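Long-range contacts in type I polyketide synthase PikAII (PDB 3QP9), which carries a C2-type ketoreductase of a modular polyketide synthase, probably epimerising an alpha-carbon stereocentre of the growing chain rather than reducing a keto group: residues His124-Phe128 with Val370-Thr375; Leu324-Ala330 with His379-Leu383. All coordinates share one frame; numbering follows the deposited sequence.

Interaction 1 (His124-Phe128 with Val370-Thr375); sequences HPAPF and VTAKAT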
# COMPACT_ATOMS: atom_id res chain seq x y z
N HIS A 124 8.28 -6.96 16.72
CA HIS A 124 7.57 -5.87 16.02
C HIS A 124 6.05 -5.88 16.17
O HIS A 124 5.47 -6.94 16.23
CB HIS A 124 7.95 -5.87 14.54
CG HIS A 124 9.42 -5.62 14.28
ND1 HIS A 124 10.29 -6.62 13.90
CD2 HIS A 124 10.15 -4.48 14.31
CE1 HIS A 124 11.50 -6.11 13.73
NE2 HIS A 124 11.44 -4.82 13.97
N PRO A 125 5.42 -4.69 16.30
CA PRO A 125 3.94 -4.64 16.49
C PRO A 125 3.19 -4.96 15.17
O PRO A 125 3.82 -4.99 14.11
CB PRO A 125 3.68 -3.19 16.94
CG PRO A 125 4.78 -2.39 16.39
CD PRO A 125 6.03 -3.36 16.35
N ALA A 126 1.88 -5.19 15.24
CA ALA A 126 1.08 -5.28 14.03
C ALA A 126 1.11 -3.87 13.33
O ALA A 126 1.21 -2.81 14.01
CB ALA A 126 -0.34 -5.73 14.37
N PRO A 127 0.96 -3.83 11.98
CA PRO A 127 0.43 -4.92 11.11
C PRO A 127 1.54 -5.71 10.45
O PRO A 127 1.28 -6.70 9.78
CB PRO A 127 -0.36 -4.13 10.00
CG PRO A 127 0.36 -2.81 9.87
CD PRO A 127 1.04 -2.53 11.24
N PHE A 128 2.80 -5.29 10.65
CA PHE A 128 3.92 -6.12 10.14
C PHE A 128 3.70 -7.57 10.57
O PHE A 128 3.36 -7.82 11.74
CB PHE A 128 5.26 -5.62 10.66
CG PHE A 128 6.43 -6.40 10.12
CD1 PHE A 128 6.99 -6.07 8.89
CD2 PHE A 128 6.98 -7.44 10.86
CE1 PHE A 128 8.09 -6.77 8.37
CE2 PHE A 128 8.08 -8.15 10.33
CZ PHE A 128 8.61 -7.81 9.07
N VAL A 370 7.16 0.05 8.30
CA VAL A 370 5.73 -0.30 8.31
C VAL A 370 5.06 0.28 9.58
O VAL A 370 3.93 0.84 9.57
CB VAL A 370 5.54 -1.84 8.20
CG1 VAL A 370 4.05 -2.25 8.53
CG2 VAL A 370 6.08 -2.36 6.80
N THR A 371 5.80 0.19 10.69
CA THR A 371 5.28 0.65 11.99
C THR A 371 5.05 2.16 11.93
O THR A 371 3.96 2.63 12.24
CB THR A 371 6.17 0.21 13.18
OG1 THR A 371 6.30 -1.23 13.16
CG2 THR A 371 5.52 0.69 14.53
N ALA A 372 6.05 2.91 11.47
CA ALA A 372 5.91 4.36 11.38
C ALA A 372 4.76 4.83 10.48
O ALA A 372 4.21 5.93 10.72
CB ALA A 372 7.20 4.99 10.92
N LYS A 373 4.43 4.05 9.44
CA LYS A 373 3.42 4.50 8.47
C LYS A 373 2.03 3.95 8.76
O LYS A 373 1.00 4.61 8.53
CB LYS A 373 3.81 4.20 7.01
CG LYS A 373 4.91 5.02 6.36
CD LYS A 373 4.87 6.52 6.61
CE LYS A 373 4.34 7.31 5.45
NZ LYS A 373 4.55 8.78 5.66
N ALA A 374 2.00 2.78 9.33
CA ALA A 374 0.72 2.05 9.47
C ALA A 374 0.19 1.68 10.85
O ALA A 374 -1.01 1.45 10.99
CB ALA A 374 0.80 0.77 8.62
N THR A 375 1.02 1.55 11.86
CA THR A 375 0.52 1.04 13.19
C THR A 375 -0.47 1.99 13.89
O THR A 375 -1.52 1.53 14.51
CB THR A 375 1.69 0.70 14.14
OG1 THR A 375 2.39 -0.43 13.56
CG2 THR A 375 1.18 0.32 15.55
O HOH W 1 4.00 -3.05 12.34
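Ala126 and Thr375 make the direct polar contact between the loop 124-128 and the helical segment 370-375: Thr375 OG1 donates to Ala126 O at 2.7 Å. The C=O...donor angle is 133° and the hydroxyl is tilted 24° from the carbonyl plane. With OG1 anti to its own carbonyl carbon (chi1 -67°), the hydroxyl leans out toward the loop.

A water-mediated set lies beside this bond. Water 1 donates to Pro125 O at 2.6 Å and also to Thr371 OG1. It accepts from Phe128 N at 3.1 Å. Thr371 OG1 is also hydrogen-bonded to Ala367 O, one turn back on the same helix.

Apolar contacts complete the interface. The cis peptide before Pro127 turns the loop, and Pro127 CG meets Ala374 CB at 3.8 Å and Val370 CG1 at 4.0 Å, two side chains one helical turn apart. Phe421 of helix 413-426 touches both Pro127 and Ala374. Pro125 crosses Thr371 at about a right angle, its CG 3.7 Å from Thr371 CG2, while Val370 CG2 sits at the edge of the Phe128 ring.

Threonine hydroxyls and one water thus satisfy backbone groups of the loop in a mostly buried seam, while the proline rings pack against the helix. The seam probably joins the N-terminal structural subdomain to the C-terminal catalytic-type subdomain, as in other modular ketoreductases.

Interaction 2 (Leu324-Ala330 with His379-Leu383); sequences LTDAEAA and HLDRL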
# COMPACT_ATOMS: atom_id res chain seq x y z
N LEU A 324 1.35 7.56 18.96
CA LEU A 324 0.13 6.92 18.45
C LEU A 324 0.38 5.44 18.03
O LEU A 324 -0.57 4.75 17.77
CB LEU A 324 -0.43 7.74 17.28
CG LEU A 324 -1.14 9.07 17.63
CD1 LEU A 324 -1.66 9.68 16.33
CD2 LEU A 324 -2.24 8.96 18.65
N THR A 325 1.63 4.97 17.97
CA THR A 325 1.90 3.54 17.70
C THR A 325 1.64 2.73 19.00
O THR A 325 1.61 1.50 18.98
CB THR A 325 3.35 3.28 17.15
OG1 THR A 325 4.29 3.60 18.18
CG2 THR A 325 3.61 4.17 15.95
N ASP A 326 1.37 3.44 20.10
CA ASP A 326 1.01 2.79 21.36
C ASP A 326 -0.51 2.88 21.50
O ASP A 326 -1.07 3.97 21.76
CB ASP A 326 1.74 3.43 22.54
CG ASP A 326 1.15 3.03 23.90
OD1 ASP A 326 0.41 2.04 23.98
OD2 ASP A 326 1.45 3.66 24.92
N ALA A 327 -1.20 1.76 21.35
CA ALA A 327 -2.68 1.78 21.39
C ALA A 327 -3.33 2.46 22.64
O ALA A 327 -4.34 3.13 22.52
CB ALA A 327 -3.24 0.34 21.18
N GLU A 328 -2.78 2.22 23.84
CA GLU A 328 -3.12 2.88 25.09
C GLU A 328 -3.09 4.43 24.94
O GLU A 328 -4.03 5.12 25.37
CB GLU A 328 -2.12 2.43 26.16
CG GLU A 328 -2.64 2.53 27.58
CD GLU A 328 -1.56 2.26 28.65
OE1 GLU A 328 -1.70 2.85 29.73
OE2 GLU A 328 -0.57 1.50 28.43
N ALA A 329 -2.07 4.98 24.28
CA ALA A 329 -1.98 6.43 24.16
C ALA A 329 -3.02 6.91 23.15
O ALA A 329 -3.69 7.92 23.39
CB ALA A 329 -0.62 6.89 23.77
N ALA A 330 -3.19 6.16 22.05
CA ALA A 330 -4.22 6.51 21.04
C ALA A 330 -5.60 6.48 21.68
O ALA A 330 -6.42 7.34 21.46
CB ALA A 330 -4.12 5.55 19.80
N HIS A 379 -4.44 1.27 14.90
CA HIS A 379 -5.10 1.49 16.16
C HIS A 379 -6.25 2.45 16.06
O HIS A 379 -7.29 2.22 16.68
CB HIS A 379 -4.11 2.04 17.21
CG HIS A 379 -3.00 1.11 17.50
ND1 HIS A 379 -1.71 1.55 17.79
CD2 HIS A 379 -2.96 -0.24 17.53
CE1 HIS A 379 -0.95 0.50 18.02
NE2 HIS A 379 -1.68 -0.60 17.83
N LEU A 380 -6.07 3.52 15.28
CA LEU A 380 -7.17 4.47 15.16
C LEU A 380 -8.44 3.80 14.56
O LEU A 380 -9.60 4.07 14.96
CB LEU A 380 -6.75 5.65 14.33
CG LEU A 380 -5.76 6.60 15.01
CD1 LEU A 380 -5.12 7.44 13.89
CD2 LEU A 380 -6.46 7.53 16.06
N ASP A 381 -8.21 3.01 13.53
CA ASP A 381 -9.29 2.29 12.85
C ASP A 381 -9.95 1.33 13.85
O ASP A 381 -11.21 1.32 14.02
CB ASP A 381 -8.76 1.56 11.57
CG ASP A 381 -9.83 0.69 10.93
OD1 ASP A 381 -9.79 -0.55 11.07
OD2 ASP A 381 -10.80 1.27 10.42
N ARG A 382 -9.14 0.53 14.55
CA ARG A 382 -9.72 -0.35 15.61
C ARG A 382 -10.48 0.36 16.75
O ARG A 382 -11.66 0.06 17.00
CB ARG A 382 -8.70 -1.33 16.20
CG ARG A 382 -9.37 -2.25 17.23
CD ARG A 382 -8.44 -3.41 17.58
NE ARG A 382 -7.22 -3.02 18.32
CZ ARG A 382 -7.18 -2.74 19.63
NH1 ARG A 382 -6.02 -2.44 20.22
NH2 ARG A 382 -8.28 -2.77 20.36
N LEU A 383 -9.84 1.31 17.43
CA LEU A 383 -10.56 2.01 18.54
C LEU A 383 -11.80 2.80 18.12
O LEU A 383 -12.79 2.88 18.89
CB LEU A 383 -9.58 2.93 19.30
CG LEU A 383 -8.32 2.18 19.74
CD1 LEU A 383 -7.21 3.18 20.04
CD2 LEU A 383 -8.63 1.26 20.95
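His379 packs against the turn Leu324-Ala327 that leads into helix 327-335, a helix-to-helix junction within the Rossmann fold of the ketoreductase part. Ala327 CB sits over one face of the imidazole, 3.6 Å from the ring centroid and only 6° off the ring normal, a CH-pi contact almost exactly centred on the ring. At the ring edge, ND1 donates to Leu324 O; the bond is long at 3.4 Å, and therefore weak, but nearly straight, with an N-H...acceptor angle of 176°. Thr325 O lies at the same edge, 2.9 Å from His379 CE1. Two successive carbonyls and one methyl group thus bracket the ring on one edge and one face, which should restrict its rotation. The first torsion of His379, with CG anti to its own carbonyl carbon, carries the ring across to the turn.

One helical turn further on, Leu383 repeats the approach through its CD1 branch, which lies 3.8 Å from Ala327 O and 3.9 Å from Ala330 CB. The side chain of Leu383 also touches Ala331 and Leu334, so it rests along helix 327-335. Arg382 contributes less, with NH1 at 4.0 Å from Ala327 CB, and its NH2 forms a salt bridge with Glu386.

In the second shell, Thr325 OG1 is held by a hydrogen bond with Asp323. Asp326 is the N-cap of helix 327-335, and its O accepts from Ala330 N in the first helical turn. Its side chain adds a weak capping bond, with OD1 accepting from Glu328 N at 3.2 Å and an N-H...acceptor angle of 124°.

Both interactions use helix 363-386, interaction 1 through 370-375 and interaction 2 through 379-383, and their centres are about 12 Å apart. Along the chain the segments alternate: 124-128, 324-330, 370-375, 379-383. Thr375 CG2, of the residue that bonds the loop, also packs 3.7 Å from Thr325 O, so the two contacts adjoin. Interaction 2 joins this helix to the neighbouring helix 327-335 and the turn before it, whereas interaction 1 brings in a loop of the N-terminal region, between strand 109-112 and helix 130-144. Helix 363-386 thus probably connects the two Rossmann-like subdomains while packing on helix 327-335.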